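Long-range contacts in Vlm2 (Streptomyces tsusimaensis, PDB 6ECB), which forms the thioesterase domain of a nonribosomal peptide synthetase that makes the depsipeptide valinomycin, and probably releases the finished chain from its carrier: residues G40-P45 and D103-G108; G113-F118 and V227-K232; K132-L137 and I235-F240; T139-G144 and S254-Y259. All blocks are in the same frame, centred on the assembly; numbering follows the deposited sequence.

Contact 1 of 4, residues G40-P45 and D103-G108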
loop_
_atom_site.group_PDB
_atom_site.type_symbol
_atom_site.label_atom_id
_atom_site.label_comp_id
_atom_site.label_asym_id
_atom_site.label_seq_id
_atom_site.Cartn_x
_atom_site.Cartn_y
_atom_site.Cartn_z
ATOM N N GLY A 40 -10.121 7.671 -10.752
ATOM C CA GLY A 40 -10.084 6.802 -9.592
ATOM C C GLY A 40 -8.708 6.279 -9.301
ATOM O O GLY A 40 -7.782 6.385 -10.105
ATOM N N ILE A 41 -8.560 5.697 -8.103
ATOM C CA ILE A 41 -7.364 4.942 -7.752
ATOM C C ILE A 41 -7.797 3.717 -6.970
ATOM O O ILE A 41 -8.635 3.817 -6.055
ATOM C CB ILE A 41 -6.338 5.701 -6.872
ATOM C CG1 ILE A 41 -5.992 7.068 -7.425
ATOM C CG2 ILE A 41 -5.081 4.824 -6.711
ATOM C CD1 ILE A 41 -5.209 7.927 -6.365
ATOM N N VAL A 42 -7.200 2.578 -7.310
ATOM C CA VAL A 42 -7.286 1.355 -6.518
ATOM C C VAL A 42 -5.894 1.088 -5.972
ATOM O O VAL A 42 -4.951 0.827 -6.741
ATOM C CB VAL A 42 -7.764 0.147 -7.337
ATOM C CG1 VAL A 42 -7.794 -1.076 -6.442
ATOM C CG2 VAL A 42 -9.142 0.409 -7.955
ATOM N N PHE A 43 -5.775 1.124 -4.649
ATOM C CA PHE A 43 -4.526 0.827 -3.966
ATOM C C PHE A 43 -4.430 -0.640 -3.570
ATOM O O PHE A 43 -5.339 -1.182 -2.953
ATOM C CB PHE A 43 -4.392 1.682 -2.711
ATOM C CG PHE A 43 -4.091 3.140 -2.982
ATOM C CD1 PHE A 43 -2.843 3.516 -3.429
ATOM C CD2 PHE A 43 -5.046 4.115 -2.771
ATOM C CE1 PHE A 43 -2.552 4.853 -3.667
ATOM C CE2 PHE A 43 -4.755 5.449 -2.993
ATOM C CZ PHE A 43 -3.505 5.806 -3.423
ATOM N N ALA A 44 -3.302 -1.240 -3.858
ATOM C CA ALA A 44 -2.939 -2.574 -3.422
ATOM C C ALA A 44 -2.247 -2.491 -2.069
ATOM O O ALA A 44 -1.462 -1.566 -1.825
ATOM C CB ALA A 44 -2.018 -3.249 -4.436
ATOM N N PRO A 45 -2.493 -3.442 -1.172
ATOM C CA PRO A 45 -1.991 -3.309 0.196
ATOM C C PRO A 45 -0.528 -3.705 0.327
ATOM O O PRO A 45 -0.050 -4.618 -0.356
ATOM C CB PRO A 45 -2.887 -4.281 0.987
ATOM C CG PRO A 45 -3.191 -5.364 0.011
ATOM C CD PRO A 45 -3.349 -4.638 -1.330
ATOM N N ASP A 103 -10.537 2.387 -17.867
ATOM C CA ASP A 103 -10.387 3.778 -18.276
ATOM C C ASP A 103 -10.693 4.689 -17.091
ATOM O O ASP A 103 -11.742 4.569 -16.445
ATOM C CB ASP A 103 -11.339 4.028 -19.451
ATOM C CG ASP A 103 -11.064 5.326 -20.243
ATOM O OD1 ASP A 103 -10.172 6.128 -19.897
ATOM O OD2 ASP A 103 -11.768 5.514 -21.262
ATOM N N GLY A 104 -9.767 5.588 -16.807
ATOM C CA GLY A 104 -9.989 6.575 -15.773
ATOM C C GLY A 104 -9.620 6.135 -14.368
ATOM O O GLY A 104 -9.903 6.876 -13.416
ATOM N N VAL A 105 -9.034 4.948 -14.198
ATOM C CA VAL A 105 -8.738 4.409 -12.868
ATOM C C VAL A 105 -7.280 3.982 -12.824
ATOM O O VAL A 105 -6.856 3.121 -13.604
ATOM C CB VAL A 105 -9.637 3.209 -12.518
ATOM C CG1 VAL A 105 -9.321 2.716 -11.101
ATOM C CG2 VAL A 105 -11.085 3.601 -12.644
ATOM N N TYR A 106 -6.522 4.565 -11.904
ATOM C CA TYR A 106 -5.157 4.158 -11.642
ATOM C C TYR A 106 -5.115 2.956 -10.715
ATOM O O TYR A 106 -6.005 2.753 -9.880
ATOM C CB TYR A 106 -4.383 5.263 -10.948
ATOM C CG TYR A 106 -4.151 6.511 -11.738
ATOM C CD1 TYR A 106 -3.037 6.629 -12.548
ATOM C CD2 TYR A 106 -5.030 7.584 -11.649
ATOM C CE1 TYR A 106 -2.785 7.807 -13.265
ATOM C CE2 TYR A 106 -4.796 8.780 -12.356
ATOM C CZ TYR A 106 -3.660 8.865 -13.166
ATOM O OH TYR A 106 -3.393 10.009 -13.868
ATOM N N ILE A 107 -4.019 2.209 -10.808
ATOM C CA ILE A 107 -3.621 1.270 -9.775
ATOM C C ILE A 107 -2.449 1.891 -9.036
ATOM O O ILE A 107 -1.548 2.445 -9.668
ATOM C CB ILE A 107 -3.219 -0.105 -10.348
ATOM C CG1 ILE A 107 -4.221 -0.640 -11.384
ATOM C CG2 ILE A 107 -3.054 -1.090 -9.214
ATOM C CD1 ILE A 107 -5.663 -0.754 -10.951
ATOM N N GLY A 108 -2.442 1.797 -7.699
ATOM C CA GLY A 108 -1.357 2.371 -6.931
ATOM C C GLY A 108 -0.927 1.478 -5.785
ATOM O O GLY A 108 -1.641 0.558 -5.381
#
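Phe43 lies against the backbone of Gly108, with CD1 of its ring 3.7 Å from Gly108 C, and this is the tightly packed end of two parallel strands. A CB on Gly108 would fall only 3.0 Å from Phe43 CE1, so the ring leaves little room for a side chain at this position. On the same face Ile41 CG2, anti to the backbone N while CG1 sits beside it (chi1 -50°), lies over the centre of the Phe43 ring. Five backbone hydrogen bonds run the length of the pair, from Gly40 N to Gly104 O (2.8 Å) at one end to Ala44 N to Gly108 O (2.9 Å) at the other. Tyr106 N reaches Gly40 O from well above the carbonyl plane, and the edge of the Tyr106 ring meets the same oxygen, CD2 lying 3.4 Å from Gly40 O. The Tyr106 hydroxyl is hydrogen-bonded to Cys293 O. On the opposite face Ile107 CG2 sits 3.7 Å from Val42 O, and Val42 CG2 touches Val105 CG1 at 3.9 Å. Packing is looser toward Gly104 and Val105, which are partly open to solvent and where the valine pair is the main side-chain contact. Around the rest, Ile41 and Phe43 hydrogen-bond with the backbone of His68 in the next strand, and helix 112-126 packs on Ile107. Adjacent parallel strands in the middle of a sheet, the second running on into a probable nucleophile elbow, are characteristic of the alpha/beta-hydrolase fold of thioesterase domains.

Contact 2 of 4, residues G113-F118 and V227-K232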
loop_
_atom_site.group_PDB
_atom_site.type_symbol
_atom_site.label_atom_id
_atom_site.label_comp_id
_atom_site.label_asym_id
_atom_site.label_seq_id
_atom_site.Cartn_x
_atom_site.Cartn_y
_atom_site.Cartn_z
ATOM N N GLY A 113 2.975 -3.051 -1.601
ATOM C CA GLY A 113 1.804 -2.720 -2.382
ATOM C C GLY A 113 2.157 -2.198 -3.762
ATOM O O GLY A 113 1.389 -2.388 -4.707
ATOM N N GLY A 114 3.319 -1.556 -3.900
ATOM C CA GLY A 114 3.753 -1.117 -5.231
ATOM C C GLY A 114 4.073 -2.274 -6.157
ATOM O O GLY A 114 3.699 -2.270 -7.339
ATOM N N HIS A 115 4.768 -3.295 -5.641
ATOM C CA HIS A 115 5.036 -4.457 -6.473
ATOM C C HIS A 115 3.764 -5.193 -6.817
ATOM O O HIS A 115 3.600 -5.660 -7.944
ATOM C CB HIS A 115 6.000 -5.398 -5.775
ATOM C CG HIS A 115 7.270 -4.735 -5.430
ATOM N ND1 HIS A 115 7.420 -4.006 -4.281
ATOM C CD2 HIS A 115 8.424 -4.604 -6.123
ATOM C CE1 HIS A 115 8.632 -3.483 -4.256
ATOM N NE2 HIS A 115 9.256 -3.825 -5.368
ATOM N N ILE A 116 2.868 -5.348 -5.835
ATOM C CA ILE A 116 1.598 -5.985 -6.123
ATOM C C ILE A 116 0.847 -5.195 -7.188
ATOM O O ILE A 116 0.282 -5.767 -8.125
ATOM C CB ILE A 116 0.758 -6.128 -4.838
ATOM C CG1 ILE A 116 1.441 -7.112 -3.891
ATOM C CG2 ILE A 116 -0.636 -6.644 -5.201
ATOM C CD1 ILE A 116 0.794 -7.163 -2.510
ATOM N N ALA A 117 0.839 -3.870 -7.058
ATOM C CA ALA A 117 0.142 -3.015 -8.016
ATOM C C ALA A 117 0.709 -3.165 -9.422
ATOM O O ALA A 117 -0.046 -3.202 -10.403
ATOM C CB ALA A 117 0.236 -1.566 -7.553
ATOM N N PHE A 118 2.036 -3.243 -9.546
ATOM C CA PHE A 118 2.628 -3.451 -10.871
ATOM C C PHE A 118 2.116 -4.743 -11.494
ATOM O O PHE A 118 1.642 -4.771 -12.643
ATOM C CB PHE A 118 4.165 -3.478 -10.771
ATOM C CG PHE A 118 4.836 -3.725 -12.109
ATOM C CD1 PHE A 118 5.019 -5.013 -12.591
ATOM C CD2 PHE A 118 5.222 -2.654 -12.910
ATOM C CE1 PHE A 118 5.598 -5.222 -13.848
ATOM C CE2 PHE A 118 5.788 -2.863 -14.157
ATOM C CZ PHE A 118 5.968 -4.130 -14.628
ATOM N N VAL A 227 9.187 -10.756 -6.347
ATOM C CA VAL A 227 8.381 -9.546 -6.487
ATOM C C VAL A 227 8.981 -8.572 -7.500
ATOM O O VAL A 227 8.296 -7.635 -7.919
ATOM C CB VAL A 227 8.149 -8.816 -5.144
ATOM C CG1 VAL A 227 7.666 -9.811 -4.063
ATOM C CG2 VAL A 227 9.373 -8.080 -4.669
ATOM N N LEU A 228 10.219 -8.784 -7.928
ATOM C CA LEU A 228 10.811 -7.923 -8.948
ATOM C C LEU A 228 9.984 -7.966 -10.232
ATOM O O LEU A 228 9.614 -9.054 -10.695
ATOM C CB LEU A 228 12.246 -8.382 -9.236
ATOM C CG LEU A 228 13.021 -7.484 -10.213
ATOM C CD1 LEU A 228 13.438 -6.195 -9.516
ATOM C CD2 LEU A 228 14.237 -8.218 -10.777
ATOM N N PRO A 229 9.657 -6.819 -10.829
ATOM C CA PRO A 229 9.009 -6.841 -12.139
ATOM C C PRO A 229 9.842 -7.621 -13.149
ATOM O O PRO A 229 11.069 -7.646 -13.083
ATOM C CB PRO A 229 8.910 -5.354 -12.498
ATOM C CG PRO A 229 8.822 -4.662 -11.183
ATOM C CD PRO A 229 9.701 -5.463 -10.259
ATOM N N GLN A 230 9.154 -8.259 -14.083
ATOM C CA GLN A 230 9.814 -9.103 -15.077
ATOM C C GLN A 230 9.287 -8.901 -16.491
ATOM O O GLN A 230 9.613 -9.703 -17.373
ATOM C CB GLN A 230 9.662 -10.585 -14.726
ATOM C CG GLN A 230 10.468 -11.056 -13.538
ATOM C CD GLN A 230 11.972 -10.933 -13.747
ATOM O OE1 GLN A 230 12.441 -10.614 -14.844
ATOM N NE2 GLN A 230 12.732 -11.185 -12.690
ATOM N N ARG A 231 8.455 -7.894 -16.726
ATOM C CA ARG A 231 8.025 -7.518 -18.067
ATOM C C ARG A 231 7.784 -6.019 -18.058
ATOM O O ARG A 231 7.806 -5.378 -17.004
ATOM C CB ARG A 231 6.773 -8.289 -18.501
ATOM C CG ARG A 231 5.516 -7.932 -17.734
ATOM C CD ARG A 231 4.354 -8.792 -18.199
ATOM N NE ARG A 231 3.340 -8.023 -18.915
ATOM C CZ ARG A 231 2.185 -8.538 -19.327
ATOM N NH1 ARG A 231 1.921 -9.817 -19.092
ATOM N NH2 ARG A 231 1.295 -7.779 -19.957
ATOM N N LYS A 232 7.614 -5.442 -19.241
ATOM C CA LYS A 232 7.330 -4.023 -19.310
ATOM C C LYS A 232 5.822 -3.811 -19.269
ATOM O O LYS A 232 5.050 -4.563 -19.873
ATOM C CB LYS A 232 7.897 -3.381 -20.559
ATOM C CG LYS A 232 9.421 -3.439 -20.686
ATOM C CD LYS A 232 9.843 -2.393 -21.673
ATOM C CE LYS A 232 11.318 -2.406 -21.977
ATOM N NZ LYS A 232 11.683 -1.121 -22.617
#
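His115 and Phe118, one turn apart on helix 112-126, receive the loop that leaves helix 224-227. Taken outward from its CB, His115 first meets the main chain of Val227: CB lies 3.9 Å from Val227 O. At CG the methyl CG2 of Val227 comes over one ring face, 4.1 Å from the ring centroid and offset toward its rim. CD2 is nearer still to the carbonyl, 3.5 Å from Val227 O, and Pro229 CD stands at that edge. CE1 and the tip NE2 face the loop beyond, where NE2 lies within weak hydrogen-bonding distance of Pro140 O and Pro141 O; ND1 is similarly placed to Ser111 O. Phe118, its CG anti to the backbone N (chi1 179°), reaches out so that one face lies under Pro229, with CE1 3.6 Å from Pro229 CB. Its CZ points edge-on at Arg231 O, 3.3 Å away. With an alanine at Phe118, Pro229 would probably lose the ring it rests on, and the Arg231 carbonyl would face a gap. The Arg231 side chain runs elsewhere, to a salt bridge with Asp126. Between the two segments the chemistry is therefore CH-pi and apolar packing; Arg231 O is buried with no polar partner in the model, so the weakly positive edge of the phenylalanine ring may partly offset that lack.

Contact 3 of 4, residues K132-L137 and I235-F240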
loop_
_atom_site.group_PDB
_atom_site.type_symbol
_atom_site.label_atom_id
_atom_site.label_comp_id
_atom_site.label_asym_id
_atom_site.label_seq_id
_atom_site.Cartn_x
_atom_site.Cartn_y
_atom_site.Cartn_z
ATOM N N LYS A 132 -5.651 3.562 -16.143
ATOM C CA LYS A 132 -5.101 4.828 -16.602
ATOM C C LYS A 132 -3.592 4.906 -16.420
ATOM O O LYS A 132 -2.910 5.547 -17.224
ATOM C CB LYS A 132 -5.782 5.960 -15.841
ATOM C CG LYS A 132 -5.429 7.348 -16.326
ATOM C CD LYS A 132 -6.340 8.356 -15.650
ATOM C CE LYS A 132 -5.899 9.759 -15.929
ATOM N NZ LYS A 132 -6.083 10.049 -17.333
ATOM N N GLY A 133 -3.058 4.271 -15.387
ATOM C CA GLY A 133 -1.643 4.372 -15.072
ATOM C C GLY A 133 -1.359 3.618 -13.797
ATOM O O GLY A 133 -2.271 3.127 -13.116
ATOM N N LEU A 134 -0.074 3.519 -13.495
ATOM C CA LEU A 134 0.411 2.915 -12.262
ATOM C C LEU A 134 1.077 3.988 -11.418
ATOM O O LEU A 134 1.960 4.699 -11.900
ATOM C CB LEU A 134 1.399 1.795 -12.559
ATOM C CG LEU A 134 2.149 1.188 -11.377
ATOM C CD1 LEU A 134 1.188 0.365 -10.530
ATOM C CD2 LEU A 134 3.260 0.287 -11.890
ATOM N N ILE A 135 0.645 4.101 -10.157
ATOM C CA ILE A 135 1.202 5.041 -9.198
ATOM C C ILE A 135 2.025 4.240 -8.192
ATOM O O ILE A 135 1.476 3.449 -7.409
ATOM C CB ILE A 135 0.096 5.842 -8.502
ATOM C CG1 ILE A 135 -0.622 6.706 -9.538
ATOM C CG2 ILE A 135 0.646 6.644 -7.301
ATOM C CD1 ILE A 135 -1.865 7.415 -9.009
ATOM N N ILE A 136 3.337 4.463 -8.191
ATOM C CA ILE A 136 4.253 3.830 -7.245
ATOM C C ILE A 136 4.598 4.846 -6.162
ATOM O O ILE A 136 5.101 5.947 -6.444
ATOM C CB ILE A 136 5.526 3.318 -7.938
ATOM C CG1 ILE A 136 5.199 2.186 -8.922
ATOM C CG2 ILE A 136 6.569 2.899 -6.877
ATOM C CD1 ILE A 136 4.608 0.944 -8.291
ATOM N N LEU A 137 4.363 4.466 -4.907
ATOM C CA LEU A 137 4.666 5.328 -3.770
ATOM C C LEU A 137 5.945 4.822 -3.100
ATOM O O LEU A 137 5.928 3.877 -2.303
ATOM C CB LEU A 137 3.496 5.362 -2.799
ATOM C CG LEU A 137 2.200 5.930 -3.378
ATOM C CD1 LEU A 137 1.115 5.848 -2.301
ATOM C CD2 LEU A 137 2.355 7.356 -3.874
ATOM N N ILE A 235 1.217 0.841 -19.624
ATOM C CA ILE A 235 0.522 2.068 -19.247
ATOM C C ILE A 235 1.532 2.976 -18.550
ATOM O O ILE A 235 2.587 2.510 -18.117
ATOM C CB ILE A 235 -0.675 1.787 -18.310
ATOM C CG1 ILE A 235 -0.211 1.143 -16.996
ATOM C CG2 ILE A 235 -1.698 0.897 -19.024
ATOM C CD1 ILE A 235 -1.396 0.842 -16.043
ATOM N N PRO A 236 1.244 4.270 -18.431
ATOM C CA PRO A 236 2.240 5.176 -17.841
ATOM C C PRO A 236 2.434 4.883 -16.368
ATOM O O PRO A 236 1.489 4.548 -15.654
ATOM C CB PRO A 236 1.634 6.569 -18.040
ATOM C CG PRO A 236 0.509 6.394 -18.980
ATOM C CD PRO A 236 0.091 4.996 -18.978
ATOM N N ILE A 237 3.671 5.054 -15.916
ATOM C CA ILE A 237 4.038 4.872 -14.520
ATOM C C ILE A 237 4.425 6.228 -13.944
ATOM O O ILE A 237 5.172 6.988 -14.577
ATOM C CB ILE A 237 5.191 3.876 -14.383
ATOM C CG1 ILE A 237 4.820 2.563 -15.034
ATOM C CG2 ILE A 237 5.547 3.694 -12.929
ATOM C CD1 ILE A 237 5.915 1.553 -14.986
ATOM N N HIS A 238 3.906 6.539 -12.749
ATOM C CA HIS A 238 4.312 7.713 -11.986
ATOM C C HIS A 238 4.924 7.214 -10.695
ATOM O O HIS A 238 4.255 6.502 -9.947
ATOM C CB HIS A 238 3.147 8.622 -11.623
ATOM C CG HIS A 238 2.799 9.607 -12.687
ATOM N ND1 HIS A 238 2.048 9.248 -13.775
ATOM C CD2 HIS A 238 3.116 10.919 -12.854
ATOM C CE1 HIS A 238 1.890 10.294 -14.565
ATOM N NE2 HIS A 238 2.536 11.325 -14.033
ATOM N N VAL A 239 6.173 7.584 -10.440
ATOM C CA VAL A 239 6.914 7.164 -9.257
ATOM C C VAL A 239 7.074 8.389 -8.364
ATOM O O VAL A 239 7.678 9.384 -8.775
ATOM C CB VAL A 239 8.297 6.607 -9.642
ATOM C CG1 VAL A 239 9.084 6.150 -8.411
ATOM C CG2 VAL A 239 8.177 5.469 -10.660
ATOM N N PHE A 240 6.545 8.328 -7.156
ATOM C CA PHE A 240 6.659 9.405 -6.181
ATOM C C PHE A 240 7.657 8.922 -5.139
ATOM O O PHE A 240 7.399 7.924 -4.460
ATOM C CB PHE A 240 5.294 9.724 -5.549
ATOM C CG PHE A 240 4.298 10.262 -6.539
ATOM C CD1 PHE A 240 3.538 9.391 -7.325
ATOM C CD2 PHE A 240 4.155 11.623 -6.727
ATOM C CE1 PHE A 240 2.664 9.885 -8.266
ATOM C CE2 PHE A 240 3.272 12.126 -7.674
ATOM C CZ PHE A 240 2.520 11.240 -8.444
#
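Phe240 and Ile135 meet because of their first torsions: the phenylalanine holds CG anti to its carbonyl carbon (chi1 -65°), while Ile135 sets CG2 anti to the backbone N, which brings that methyl 3.9 Å from Phe240 CE1 at an oblique angle to the ring. Leu137 joins them, its CD2 4.1 Å from Phe240 CB. At the other end Ile235 keeps CG1 in the crowded position between backbone N and carbonyl carbon (chi1 62°), and the extended chain carries CD1 to 3.6 Å from Gly133 C. On the opposite face Leu134 and Ile237 run alongside each other in the same direction, with CD2 of Leu134 4.2 Å from CG1 of Ile237. Four backbone hydrogen bonds join the parallel strands, each donor nearly along the C=O axis; the straightest, Phe240 N to Ile136 O (2.9 Å), has an angle of 179° at its hydrogen. Gly133 CA stands just 3.2 Å from Pro236 O, and a CB there would be jammed against the same oxygen. Helix 281-293 packs on the Leu137 and Phe240 face, whereas Trp256 lies against Ile136 and Val239. The main-chain polar groups used between the strands are thus paired in near-ideal geometry, and the side chains add a mostly hydrocarbon contact on both faces, so the joint would be expected to rest on backbone bonding and exclusion of water rather than on charge.

Contact 4 of 4, residues T139-G144 and S254-Y259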
loop_
_atom_site.group_PDB
_atom_site.type_symbol
_atom_site.label_atom_id
_atom_site.label_comp_id
_atom_site.label_asym_id
_atom_site.label_seq_id
_atom_site.Cartn_x
_atom_site.Cartn_y
_atom_site.Cartn_z
ATOM N N THR A 139 8.833 3.118 -3.589
ATOM C CA THR A 139 9.609 1.896 -3.559
ATOM C C THR A 139 10.262 1.718 -4.923
ATOM O O THR A 139 9.599 1.920 -5.942
ATOM C CB THR A 139 8.792 0.612 -3.230
ATOM O OG1 THR A 139 9.686 -0.505 -3.167
ATOM C CG2 THR A 139 7.791 0.292 -4.250
ATOM N N PRO A 140 11.524 1.312 -4.959
ATOM C CA PRO A 140 12.119 0.869 -6.223
ATOM C C PRO A 140 11.564 -0.476 -6.628
ATOM O O PRO A 140 10.980 -1.208 -5.810
ATOM C CB PRO A 140 13.616 0.745 -5.898
ATOM C CG PRO A 140 13.807 1.270 -4.545
ATOM C CD PRO A 140 12.476 1.140 -3.850
ATOM N N PRO A 141 11.831 -0.901 -7.850
ATOM C CA PRO A 141 11.372 -2.238 -8.234
ATOM C C PRO A 141 12.085 -3.330 -7.473
ATOM O O PRO A 141 11.479 -4.384 -7.223
ATOM C CB PRO A 141 11.640 -2.297 -9.752
ATOM C CG PRO A 141 12.426 -1.144 -10.102
ATOM C CD PRO A 141 12.323 -0.113 -8.994
ATOM N N ARG A 142 13.334 -3.112 -7.065
ATOM C CA ARG A 142 13.989 -3.981 -6.099
ATOM C C ARG A 142 13.420 -3.686 -4.719
ATOM O O ARG A 142 13.615 -2.584 -4.188
ATOM C CB ARG A 142 15.493 -3.749 -6.075
ATOM C CG ARG A 142 16.212 -4.383 -7.173
ATOM C CD ARG A 142 17.733 -4.129 -7.084
ATOM N NE ARG A 142 18.417 -4.866 -6.025
ATOM C CZ ARG A 142 18.902 -6.098 -6.153
ATOM N NH1 ARG A 142 18.761 -6.767 -7.295
ATOM N NH2 ARG A 142 19.512 -6.677 -5.134
ATOM N N LEU A 143 12.740 -4.657 -4.122
ATOM C CA LEU A 143 12.139 -4.410 -2.815
ATOM C C LEU A 143 13.239 -4.310 -1.760
ATOM O O LEU A 143 14.206 -5.070 -1.787
ATOM C CB LEU A 143 11.150 -5.519 -2.458
ATOM C CG LEU A 143 10.405 -5.327 -1.127
ATOM C CD1 LEU A 143 9.661 -3.982 -1.029
ATOM C CD2 LEU A 143 9.439 -6.476 -0.896
ATOM N N GLY A 144 13.103 -3.340 -0.849
ATOM C CA GLY A 144 14.143 -3.112 0.149
ATOM C C GLY A 144 14.107 -4.145 1.265
ATOM O O GLY A 144 13.073 -4.744 1.564
ATOM N N SER A 254 15.445 4.671 -10.440
ATOM C CA SER A 254 15.405 4.884 -11.885
ATOM C C SER A 254 15.117 3.596 -12.642
ATOM O O SER A 254 14.663 3.643 -13.803
ATOM C CB SER A 254 16.722 5.497 -12.351
ATOM O OG SER A 254 17.821 4.587 -12.246
ATOM N N ALA A 255 15.361 2.442 -12.018
ATOM C CA ALA A 255 15.090 1.172 -12.681
ATOM C C ALA A 255 13.611 0.963 -12.990
ATOM O O ALA A 255 13.293 0.044 -13.745
ATOM C CB ALA A 255 15.667 0.030 -11.838
ATOM N N TRP A 256 12.686 1.779 -12.448
ATOM C CA TRP A 256 11.299 1.659 -12.915
ATOM C C TRP A 256 11.217 1.815 -14.421
ATOM O O TRP A 256 10.342 1.216 -15.045
ATOM C CB TRP A 256 10.339 2.662 -12.255
ATOM C CG TRP A 256 9.901 2.158 -10.923
ATOM C CD1 TRP A 256 10.203 2.692 -9.705
ATOM C CD2 TRP A 256 9.096 1.004 -10.672
ATOM N NE1 TRP A 256 9.640 1.928 -8.699
ATOM C CE2 TRP A 256 8.959 0.885 -9.264
ATOM C CE3 TRP A 256 8.474 0.053 -11.493
ATOM C CZ2 TRP A 256 8.257 -0.157 -8.673
ATOM C CZ3 TRP A 256 7.788 -0.983 -10.898
ATOM C CH2 TRP A 256 7.679 -1.075 -9.507
ATOM N N GLU A 257 12.138 2.568 -15.017
ATOM C CA GLU A 257 12.129 2.729 -16.468
ATOM C C GLU A 257 12.381 1.414 -17.199
ATOM O O GLU A 257 11.916 1.236 -18.340
ATOM C CB GLU A 257 13.145 3.804 -16.862
ATOM C CG GLU A 257 13.091 4.142 -18.332
ATOM C CD GLU A 257 13.631 5.533 -18.673
ATOM O OE1 GLU A 257 14.105 6.261 -17.758
ATOM O OE2 GLU A 257 13.575 5.888 -19.879
ATOM N N ASN A 258 13.066 0.460 -16.563
ATOM C CA ASN A 258 13.257 -0.857 -17.159
ATOM C C ASN A 258 11.925 -1.508 -17.496
ATOM O O ASN A 258 11.855 -2.351 -18.395
ATOM C CB ASN A 258 13.959 -1.822 -16.208
ATOM C CG ASN A 258 15.336 -1.381 -15.791
ATOM O OD1 ASN A 258 15.822 -0.314 -16.160
ATOM N ND2 ASN A 258 15.999 -2.243 -15.022
ATOM N N TYR A 259 10.895 -1.186 -16.719
ATOM C CA TYR A 259 9.620 -1.899 -16.709
ATOM C C TYR A 259 8.505 -1.053 -17.284
ATOM O O TYR A 259 7.325 -1.364 -17.098
ATOM C CB TYR A 259 9.304 -2.352 -15.270
ATOM C CG TYR A 259 10.491 -3.106 -14.717
ATOM C CD1 TYR A 259 10.882 -4.315 -15.279
ATOM C CD2 TYR A 259 11.251 -2.595 -13.670
ATOM C CE1 TYR A 259 12.023 -4.995 -14.811
ATOM C CE2 TYR A 259 12.381 -3.252 -13.224
ATOM C CZ TYR A 259 12.755 -4.441 -13.769
ATOM O OH TYR A 259 13.900 -5.082 -13.318
#
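Trp256 and Thr139 make the polar link here: the indole NE1 gives its hydrogen to Thr139 O at 2.8 Å, with an angle of 161° at the hydrogen. The oxygen lies in the plane of the indole and the donor lies in the plane of the carbonyl, so the bond lies in the plane of both groups. A CH-pi contact comes next. Pro141 places CD over one face of the five-membered ring, 3.4 Å from its centroid and 12° off the normal. The indole reaches this spot with CG beside its own backbone N (chi1 -82°), and the two side chains run antiparallel as they pass. Apolar packing surrounds the proline itself: Pro141 CG touches Ala255 CB at 3.9 Å, and Pro141 CB touches Tyr259 CE2 at 3.7 Å. The proline is thus wedged among Ala255, Trp256 and Tyr259. A leucine in place of Trp256 has no N-H for Thr139 O and no flat face for Pro141, so the loop would probably be held less firmly. Pro229 also packs on Pro141 and Tyr259. The loop after strand 134-137 begins next to the probable catalytic aspartate, a position at the C-terminal ends of the parallel strands typical of alpha/beta-hydrolase active sites, and this contact ties that loop to the segment before the last strand.

Overall arrangement
From the N terminus, contact 1 is the first to close, bringing residues 103-108 back beside strand 40-44 before any other contact opens. Strand 105-110 then runs into helix 112-126, where contact 2 opens, followed by contact 3 at strand 134-137 and contact 4 in the loop beyond. After a long, largely helical excursion they close in the same order, at 227-232, 235-240 and 254-259, so these three cross one another and none nests. Contacts 1 and 3 share the sheet, joined by backbone bonds between strands 105-110 and 134-137. Contact 2 ties helix 112-126 to the loop that leads into strand 237-241, and contact 4 borders both contacts 2 and 3 through His115 and Trp256.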